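Xylulose kinase (Bifidobacterium adolescentis ATCC 15703, PDB 3I8B) probably catalyses the ATP-dependent phosphorylation of D-xylulose to D-xylulose 5-phosphate, as a magnesium-binding member of the FGGY family of carbohydrate kinases. Local coordinates at residues L68-Q73 with W170-I175; A191-R196 with C266-G271; G244-A249 with A469-S474. One frame throughout, in Å; residues are numbered along the deposited sequence.

Contact 1: residues L68-Q73 with W170-I175; sequences LAVGGQ and WLSWRI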
loop_
_atom_site.group_PDB
_atom_site.type_symbol
_atom_site.label_atom_id
_atom_site.label_comp_id
_atom_site.label_asym_id
_atom_site.label_seq_id
_atom_site.Cartn_x
_atom_site.Cartn_y
_atom_site.Cartn_z
ATOM N N LEU A 68 -1.041 19.183 9.622
ATOM C CA LEU A 68 -0.093 18.398 8.850
ATOM C C LEU A 68 -0.427 16.906 8.988
ATOM O O LEU A 68 -0.857 16.458 10.059
ATOM C CB LEU A 68 1.326 18.683 9.354
ATOM C CG LEU A 68 2.519 17.925 8.771
ATOM C CD1 LEU A 68 3.761 18.809 8.874
ATOM C CD2 LEU A 68 2.775 16.568 9.451
ATOM N N ALA A 69 -0.246 16.161 7.898
ATOM C CA ALA A 69 -0.410 14.704 7.895
ATOM C C ALA A 69 0.736 14.037 7.159
ATOM O O ALA A 69 1.234 14.560 6.157
ATOM C CB ALA A 69 -1.719 14.304 7.241
ATOM N N VAL A 70 1.140 12.867 7.644
ATOM C CA VAL A 70 2.202 12.111 6.998
ATOM C C VAL A 70 1.651 10.843 6.352
ATOM O O VAL A 70 1.051 10.002 7.018
ATOM C CB VAL A 70 3.290 11.724 7.997
ATOM C CG1 VAL A 70 4.396 10.953 7.301
ATOM C CG2 VAL A 70 3.832 12.958 8.674
ATOM N N GLY A 71 1.834 10.726 5.042
ATOM C CA GLY A 71 1.555 9.486 4.345
ATOM C C GLY A 71 2.876 8.740 4.270
ATOM O O GLY A 71 3.900 9.348 3.970
ATOM N N GLY A 72 2.871 7.439 4.556
ATOM C CA GLY A 72 4.112 6.699 4.635
ATOM C C GLY A 72 4.130 5.379 3.883
ATOM O O GLY A 72 3.085 4.740 3.678
ATOM N N GLN A 73 5.325 4.962 3.477
ATOM C CA GLN A 73 5.491 3.602 2.962
ATOM C C GLN A 73 4.923 2.634 4.013
ATOM O O GLN A 73 5.169 2.803 5.204
ATOM C CB GLN A 73 6.969 3.301 2.677
ATOM C CG GLN A 73 7.926 3.727 3.786
ATOM C CD GLN A 73 9.352 3.256 3.534
ATOM O OE1 GLN A 73 9.571 2.131 3.085
ATOM N NE2 GLN A 73 10.327 4.117 3.820
ATOM N N TRP A 170 6.094 7.053 13.190
ATOM C CA TRP A 170 7.325 7.506 13.829
ATOM C C TRP A 170 7.658 8.941 13.429
ATOM O O TRP A 170 8.017 9.766 14.273
ATOM C CB TRP A 170 8.500 6.582 13.471
ATOM C CG TRP A 170 9.785 6.963 14.131
ATOM C CD1 TRP A 170 10.178 6.658 15.406
ATOM C CD2 TRP A 170 10.867 7.713 13.544
ATOM N NE1 TRP A 170 11.436 7.172 15.647
ATOM C CE2 TRP A 170 11.879 7.825 14.526
ATOM C CE3 TRP A 170 11.073 8.300 12.290
ATOM C CZ2 TRP A 170 13.100 8.496 14.283
ATOM C CZ3 TRP A 170 12.287 8.981 12.053
ATOM C CH2 TRP A 170 13.277 9.065 13.049
ATOM N N LEU A 171 7.543 9.235 12.141
ATOM C CA LEU A 171 7.794 10.601 11.681
ATOM C C LEU A 171 6.827 11.595 12.349
ATOM O O LEU A 171 7.231 12.688 12.734
ATOM C CB LEU A 171 7.713 10.712 10.153
ATOM C CG LEU A 171 8.210 12.043 9.571
ATOM C CD1 LEU A 171 9.670 12.249 9.941
ATOM C CD2 LEU A 171 8.024 12.096 8.064
ATOM N N SER A 172 5.561 11.209 12.497
ATOM C CA SER A 172 4.587 12.094 13.119
ATOM C C SER A 172 4.970 12.378 14.566
ATOM O O SER A 172 4.897 13.506 15.030
ATOM C CB SER A 172 3.164 11.509 13.017
ATOM O OG SER A 172 2.749 11.431 11.661
ATOM N N TRP A 173 5.386 11.340 15.269
ATOM C CA TRP A 173 5.856 11.428 16.658
ATOM C C TRP A 173 7.076 12.371 16.797
ATOM O O TRP A 173 7.150 13.207 17.716
ATOM C CB TRP A 173 6.173 9.999 17.116
ATOM C CG TRP A 173 6.538 9.804 18.538
ATOM C CD1 TRP A 173 5.724 9.947 19.634
ATOM C CD2 TRP A 173 7.807 9.366 19.030
ATOM N NE1 TRP A 173 6.431 9.642 20.782
ATOM C CE2 TRP A 173 7.709 9.291 20.436
ATOM C CE3 TRP A 173 9.024 9.051 18.420
ATOM C CZ2 TRP A 173 8.784 8.892 21.239
ATOM C CZ3 TRP A 173 10.087 8.659 19.212
ATOM C CH2 TRP A 173 9.959 8.579 20.612
ATOM N N ARG A 174 8.020 12.258 15.872
ATOM C CA ARG A 174 9.168 13.172 15.828
ATOM C C ARG A 174 8.744 14.623 15.511
ATOM O O ARG A 174 9.284 15.589 16.064
ATOM C CB ARG A 174 10.169 12.693 14.775
ATOM C CG ARG A 174 10.820 11.354 15.085
ATOM C CD ARG A 174 11.529 11.338 16.449
ATOM N NE ARG A 174 12.372 12.518 16.662
ATOM C CZ ARG A 174 13.561 12.712 16.096
ATOM N NH1 ARG A 174 14.089 11.799 15.286
ATOM N NH2 ARG A 174 14.229 13.828 16.350
ATOM N N ILE A 175 7.781 14.769 14.613
ATOM C CA ILE A 175 7.253 16.091 14.279
ATOM C C ILE A 175 6.605 16.760 15.513
ATOM O O ILE A 175 6.756 17.977 15.724
ATOM C CB ILE A 175 6.317 16.008 13.049
ATOM C CG1 ILE A 175 7.164 15.853 11.767
ATOM C CG2 ILE A 175 5.382 17.219 12.961
ATOM C CD1 ILE A 175 6.350 15.514 10.537
HETATM O O HOH W 1 0.346 12.239 10.429
#
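Val70, on strand 65-72, meets three residues of helix 167-175, and each of its three side-chain carbons touches a helix side chain. Val70 CB lies 3.7 Å from Ser172 OG. With CG1 anti to the backbone N (chi1 -179°), Val70 CG1 reaches Leu171 CD2 at 3.9 Å, the two side chains crossing at about a right angle. Val70 CG2, anti to the carbonyl carbon, is 3.5 Å from Ser172 OG and 4.0 Å from Ile175 CD1, which approach it from directions roughly perpendicular to each other. Ile175 CD1 also touches Leu68 CD2 at 3.9 Å and thereby bridges alternate residues of the strand. The helix packs on one face of the sheet of the actin-like ATPase fold, its short axis at 152° to that of the strand; Val10 of the adjacent strand 6-12 extends the same apolar surface.

No direct hydrogen bond joins the segments. A water links them instead, accepting from Val70 N at 3.0 Å and donating to Ser172 OG at 2.8 Å, while that hydroxyl also bonds His168 O within its own helix. The contact is mainly apolar and all its touching residues are buried; the single water supplies the polar link and satisfies a strand N-H.

Contact 2: residues A191-R196 with C266-G271; sequences ALFTDR and CLLAPG. With MG (magnesium ion), chain B.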
loop_
_atom_site.group_PDB
_atom_site.type_symbol
_atom_site.label_atom_id
_atom_site.label_comp_id
_atom_site.label_asym_id
_atom_site.label_seq_id
_atom_site.Cartn_x
_atom_site.Cartn_y
_atom_site.Cartn_z
ATOM N N ALA A 191 2.561 8.733 23.340
ATOM C CA ALA A 191 2.116 9.791 22.436
ATOM C C ALA A 191 1.996 9.277 20.998
ATOM O O ALA A 191 1.442 9.962 20.141
ATOM C CB ALA A 191 3.065 11.002 22.491
ATOM N N LEU A 192 2.529 8.080 20.726
ATOM C CA LEU A 192 2.421 7.496 19.389
ATOM C C LEU A 192 0.965 7.329 18.924
ATOM O O LEU A 192 0.114 6.869 19.667
ATOM C CB LEU A 192 3.141 6.140 19.330
ATOM C CG LEU A 192 4.669 6.152 19.256
ATOM C CD1 LEU A 192 5.288 4.806 19.658
ATOM C CD2 LEU A 192 5.116 6.545 17.849
ATOM N N PHE A 193 0.684 7.697 17.682
ATOM C CA PHE A 193 -0.633 7.491 17.109
ATOM C C PHE A 193 -0.503 7.003 15.667
ATOM O O PHE A 193 0.559 7.142 15.020
ATOM C CB PHE A 193 -1.469 8.782 17.189
ATOM C CG PHE A 193 -0.922 9.898 16.351
ATOM C CD1 PHE A 193 -1.173 9.944 14.990
ATOM C CD2 PHE A 193 -0.141 10.894 16.921
ATOM C CE1 PHE A 193 -0.670 10.977 14.208
ATOM C CE2 PHE A 193 0.376 11.914 16.154
ATOM C CZ PHE A 193 0.113 11.966 14.795
ATOM N N THR A 194 -1.566 6.388 15.168
ATOM C CA THR A 194 -1.587 5.960 13.779
ATOM C C THR A 194 -3.011 6.088 13.217
ATOM O O THR A 194 -3.873 6.668 13.869
ATOM C CB THR A 194 -1.049 4.536 13.648
ATOM O OG1 THR A 194 -0.808 4.236 12.273
ATOM C CG2 THR A 194 -2.034 3.518 14.228
ATOM N N ASP A 195 -3.251 5.595 12.003
ATOM C CA ASP A 195 -4.615 5.536 11.482
ATOM C C ASP A 195 -4.997 4.095 11.110
ATOM O O ASP A 195 -4.171 3.188 11.200
ATOM C CB ASP A 195 -4.787 6.452 10.264
ATOM C CG ASP A 195 -4.412 5.768 8.952
ATOM O OD1 ASP A 195 -5.200 5.879 7.981
ATOM O OD2 ASP A 195 -3.328 5.139 8.886
ATOM N N ARG A 196 -6.239 3.903 10.676
ATOM C CA ARG A 196 -6.707 2.580 10.275
ATOM C C ARG A 196 -5.960 2.006 9.073
ATOM O O ARG A 196 -5.755 0.797 8.993
ATOM C CB ARG A 196 -8.207 2.601 9.977
ATOM C CG ARG A 196 -9.097 2.809 11.195
ATOM C CD ARG A 196 -10.529 3.087 10.755
ATOM N NE ARG A 196 -11.211 1.904 10.219
ATOM C CZ ARG A 196 -11.395 1.654 8.925
ATOM N NH1 ARG A 196 -10.949 2.493 8.001
ATOM N NH2 ARG A 196 -12.033 0.552 8.549
ATOM N N CYS A 266 0.002 23.985 14.898
ATOM C CA CYS A 266 -0.239 23.026 13.831
ATOM C C CYS A 266 -0.721 21.688 14.396
ATOM O O CYS A 266 0.045 20.970 15.069
ATOM C CB CYS A 266 1.040 22.818 13.030
ATOM S SG CYS A 266 0.884 21.681 11.658
ATOM N N LEU A 267 -1.989 21.363 14.151
ATOM C CA LEU A 267 -2.497 20.072 14.596
ATOM C C LEU A 267 -1.940 18.953 13.732
ATOM O O LEU A 267 -1.439 19.186 12.632
ATOM C CB LEU A 267 -4.028 20.040 14.627
ATOM C CG LEU A 267 -4.854 20.241 13.367
ATOM C CD1 LEU A 267 -4.956 18.943 12.567
ATOM C CD2 LEU A 267 -6.246 20.712 13.781
ATOM N N LEU A 268 -2.012 17.736 14.241
ATOM C CA LEU A 268 -1.546 16.588 13.482
ATOM C C LEU A 268 -2.751 15.734 13.140
ATOM O O LEU A 268 -3.537 15.371 14.022
ATOM C CB LEU A 268 -0.500 15.787 14.273
ATOM C CG LEU A 268 0.814 16.519 14.595
ATOM C CD1 LEU A 268 1.711 15.735 15.591
ATOM C CD2 LEU A 268 1.586 16.843 13.301
ATOM N N ALA A 269 -2.914 15.452 11.854
ATOM C CA ALA A 269 -3.939 14.527 11.385
ATOM C C ALA A 269 -3.402 13.097 11.515
ATOM O O ALA A 269 -2.212 12.907 11.753
ATOM C CB ALA A 269 -4.329 14.848 9.931
ATOM N N PRO A 270 -4.283 12.089 11.393
ATOM C CA PRO A 270 -3.852 10.729 11.722
ATOM C C PRO A 270 -2.741 10.188 10.811
ATOM O O PRO A 270 -2.003 9.305 11.239
ATOM C CB PRO A 270 -5.127 9.911 11.542
ATOM C CG PRO A 270 -6.228 10.887 11.837
ATOM C CD PRO A 270 -5.746 12.175 11.220
ATOM N N GLY A 271 -2.613 10.718 9.598
ATOM C CA GLY A 271 -1.658 10.188 8.637
ATOM C C GLY A 271 -2.192 8.894 8.025
ATOM O O GLY A 271 -3.380 8.570 8.174
HETATM MG MG MG B . -0.925 6.706 21.995
HETATM O O HOH W 2 0.177 4.670 22.001
#
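Phe193 enters the contact from the two-stranded parallel sheet formed by 193-195 and 241-243, and its ring packs against strand 267-273, an outermost strand of the five-stranded mixed sheet of the N-terminal actin-like domain. Three residues, Phe193, Pro270 and Asp195, account for most of the 250 Å² buried.

The Phe193 side chain occupies the crowded position between its backbone N and carbonyl carbon (chi1 65°), which carries the ring toward 266-271. Phe193 CZ touches Leu268 CB at 3.9 Å, the two side chains crossing at about a right angle. Phe193 CE1 lies 3.5 Å from Ala269 O, an oblique approach, whereas Pro270 O lies at the ring edge, in plane. The edge-on Pro270 O would be favoured by the slight positive charge of aromatic C-H groups.

Pro270 continues the surface by placing its CB 3.7 Å from Asp195 CB. Asp195 is the N-cap of helix 196-199: OD2 accepts from Asp198 N and OD1 is hydrogen-bonded to Ser197 OG. These bonds provide partners for both carboxylate oxygens, although Asp195 OD1 is only 3.3 Å from Gly271 O, an acceptor pair without a hydrogen bond. The helix N-terminus probably helps offset the charge.

At the other end of 191-196 the backbone serves a metal. Glu190 O, a backbone carbonyl, and Thr241 OG1 complete the protein ligands of the magnesium ion, which is also bound by a water at 2.3 Å from the metal and by Leu192 O at 2.5 Å from it.

Contact 3: residues G244-A249 with A469-S474; sequences GPRDAA and AAWVLS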
loop_
_atom_site.group_PDB
_atom_site.type_symbol
_atom_site.label_atom_id
_atom_site.label_comp_id
_atom_site.label_asym_id
_atom_site.label_seq_id
_atom_site.Cartn_x
_atom_site.Cartn_y
_atom_site.Cartn_z
ATOM N N GLY A 244 -9.455 7.742 14.350
ATOM C CA GLY A 244 -10.436 7.784 13.282
ATOM C C GLY A 244 -9.931 8.652 12.143
ATOM O O GLY A 244 -9.044 9.491 12.334
ATOM N N PRO A 245 -10.524 8.472 10.955
ATOM C CA PRO A 245 -10.157 9.132 9.699
ATOM C C PRO A 245 -10.109 10.671 9.782
ATOM O O PRO A 245 -9.303 11.297 9.082
ATOM C CB PRO A 245 -11.266 8.680 8.739
ATOM C CG PRO A 245 -12.431 8.335 9.650
ATOM C CD PRO A 245 -11.737 7.649 10.795
ATOM N N ARG A 246 -10.933 11.277 10.628
ATOM C CA ARG A 246 -10.923 12.731 10.717
ATOM C C ARG A 246 -10.739 13.263 12.129
ATOM O O ARG A 246 -11.159 14.375 12.434
ATOM C CB ARG A 246 -12.174 13.328 10.064
ATOM C CG ARG A 246 -13.473 12.902 10.696
ATOM C CD ARG A 246 -14.636 13.433 9.877
ATOM N NE ARG A 246 -15.616 14.082 10.737
ATOM C CZ ARG A 246 -16.730 13.500 11.165
ATOM N NH1 ARG A 246 -17.011 12.257 10.791
ATOM N NH2 ARG A 246 -17.565 14.165 11.954
ATOM N N ASP A 247 -10.079 12.479 12.974
ATOM C CA ASP A 247 -9.742 12.897 14.335
ATOM C C ASP A 247 -8.405 13.605 14.345
ATOM O O ASP A 247 -7.466 13.132 13.732
ATOM C CB ASP A 247 -9.601 11.663 15.238
ATOM C CG ASP A 247 -10.925 10.958 15.484
ATOM O OD1 ASP A 247 -11.987 11.609 15.363
ATOM O OD2 ASP A 247 -10.901 9.752 15.812
ATOM N N ALA A 248 -8.293 14.718 15.058
ATOM C CA ALA A 248 -6.973 15.298 15.292
ATOM C C ALA A 248 -6.219 14.449 16.320
ATOM O O ALA A 248 -6.827 13.935 17.256
ATOM C CB ALA A 248 -7.104 16.710 15.797
ATOM N N ALA A 249 -4.901 14.326 16.181
ATOM C CA ALA A 249 -4.138 13.644 17.223
ATOM C C ALA A 249 -4.181 14.432 18.531
ATOM O O ALA A 249 -4.398 15.641 18.532
ATOM C CB ALA A 249 -2.690 13.412 16.793
ATOM N N ALA A 469 -5.297 16.413 6.331
ATOM C CA ALA A 469 -5.028 17.472 7.307
ATOM C C ALA A 469 -6.069 18.594 7.178
ATOM O O ALA A 469 -6.567 19.112 8.183
ATOM C CB ALA A 469 -3.621 18.024 7.131
ATOM N N ALA A 470 -6.400 18.965 5.942
ATOM C CA ALA A 470 -7.453 19.963 5.718
ATOM C C ALA A 470 -8.830 19.464 6.198
ATOM O O ALA A 470 -9.630 20.217 6.768
ATOM C CB ALA A 470 -7.496 20.379 4.263
ATOM N N TRP A 471 -9.098 18.188 5.989
ATOM C CA TRP A 471 -10.326 17.563 6.479
ATOM C C TRP A 471 -10.450 17.680 8.005
ATOM O O TRP A 471 -11.478 18.141 8.523
ATOM C CB TRP A 471 -10.344 16.093 6.045
ATOM C CG TRP A 471 -11.637 15.335 6.292
ATOM C CD1 TRP A 471 -12.842 15.841 6.712
ATOM C CD2 TRP A 471 -11.848 13.934 6.067
ATOM N NE1 TRP A 471 -13.782 14.828 6.784
ATOM C CE2 TRP A 471 -13.192 13.651 6.388
ATOM C CE3 TRP A 471 -11.023 12.894 5.629
ATOM C CZ2 TRP A 471 -13.728 12.359 6.284
ATOM C CZ3 TRP A 471 -11.549 11.615 5.534
ATOM C CH2 TRP A 471 -12.892 11.359 5.859
ATOM N N VAL A 472 -9.406 17.271 8.720
ATOM C CA VAL A 472 -9.384 17.351 10.182
ATOM C C VAL A 472 -9.511 18.813 10.644
ATOM O O VAL A 472 -10.314 19.141 11.520
ATOM C CB VAL A 472 -8.086 16.727 10.776
ATOM C CG1 VAL A 472 -8.040 16.939 12.277
ATOM C CG2 VAL A 472 -8.007 15.231 10.434
ATOM N N LEU A 473 -8.718 19.688 10.041
ATOM C CA LEU A 473 -8.749 21.101 10.385
ATOM C C LEU A 473 -10.139 21.719 10.213
ATOM O O LEU A 473 -10.534 22.576 11.000
ATOM C CB LEU A 473 -7.716 21.864 9.551
ATOM C CG LEU A 473 -7.601 23.384 9.702
ATOM C CD1 LEU A 473 -7.323 23.818 11.158
ATOM C CD2 LEU A 473 -6.522 23.907 8.772
ATOM N N SER A 474 -10.876 21.292 9.190
ATOM C CA SER A 474 -12.171 21.910 8.866
ATOM C C SER A 474 -13.288 21.474 9.813
ATOM O O SER A 474 -14.265 22.216 10.034
ATOM C CB SER A 474 -12.595 21.547 7.449
ATOM O OG SER A 474 -13.172 20.253 7.438
#
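Arg246 occupies the third position of a type I beta turn, Gly244 to Asp247, which rests on the end of helix 460-474. The turn is closed by the bond from Asp247 N to Gly244 O. Across the contact, the Arg246 side chain lies over the indole of Trp471: Arg246 CB stands 3.9 Å from the centroid of the five-membered ring, 13° off the normal, a CH-pi contact over the face. With CG between the backbone N and the carbonyl carbon (chi1 61°), the chain continues along the indole and brings Arg246 CD to 3.5 Å from Trp471 NE1. It then bends at chi3, and the guanidinium lies beyond the ring, its plane 18° from that of the indole but not stacked on it. The indole N-H makes weak hydrogen bonds to Glu476 O and Thr477 O, while Pro245 CB reaches the far end of the ring, 4.3 Å from Trp471 CH2.

Val472 packs beside the indole. Val472 CG2 lies 3.8 Å from Arg246 C, and Val472 CG1, anti to the backbone N, meets Ala248 CB at 3.6 Å. This partly exposed contact brings the C-terminal FGGY region against a loop of the N-terminal one. On the turn's own side, Gly244 N donates to Asp247 OD2 at 2.9 Å, approaching from above the carboxylate plane.

The three contacts cluster on one side of the chain's centre: contacts 1 and 2 have centres about 8 Å apart, contacts 2 and 3 about 9 Å, and contacts 1 and 3 about 14 Å. Strands 65-72 and 267-273 are neighbours in the five-stranded sheet, joining contacts 1 and 2; helix 167-175 and strand 193-195 are successive elements. Contact 1 closes before the others open, whereas the segments of contacts 2 and 3 alternate along the chain. These two are linked by a probable hydrogen bond from Ala249 N to Leu268 O. Helices 167-175 and 460-474, the latter from the C-terminal FGGY region, cover opposite faces of the sheet, with the magnesium site on the 167-175 side.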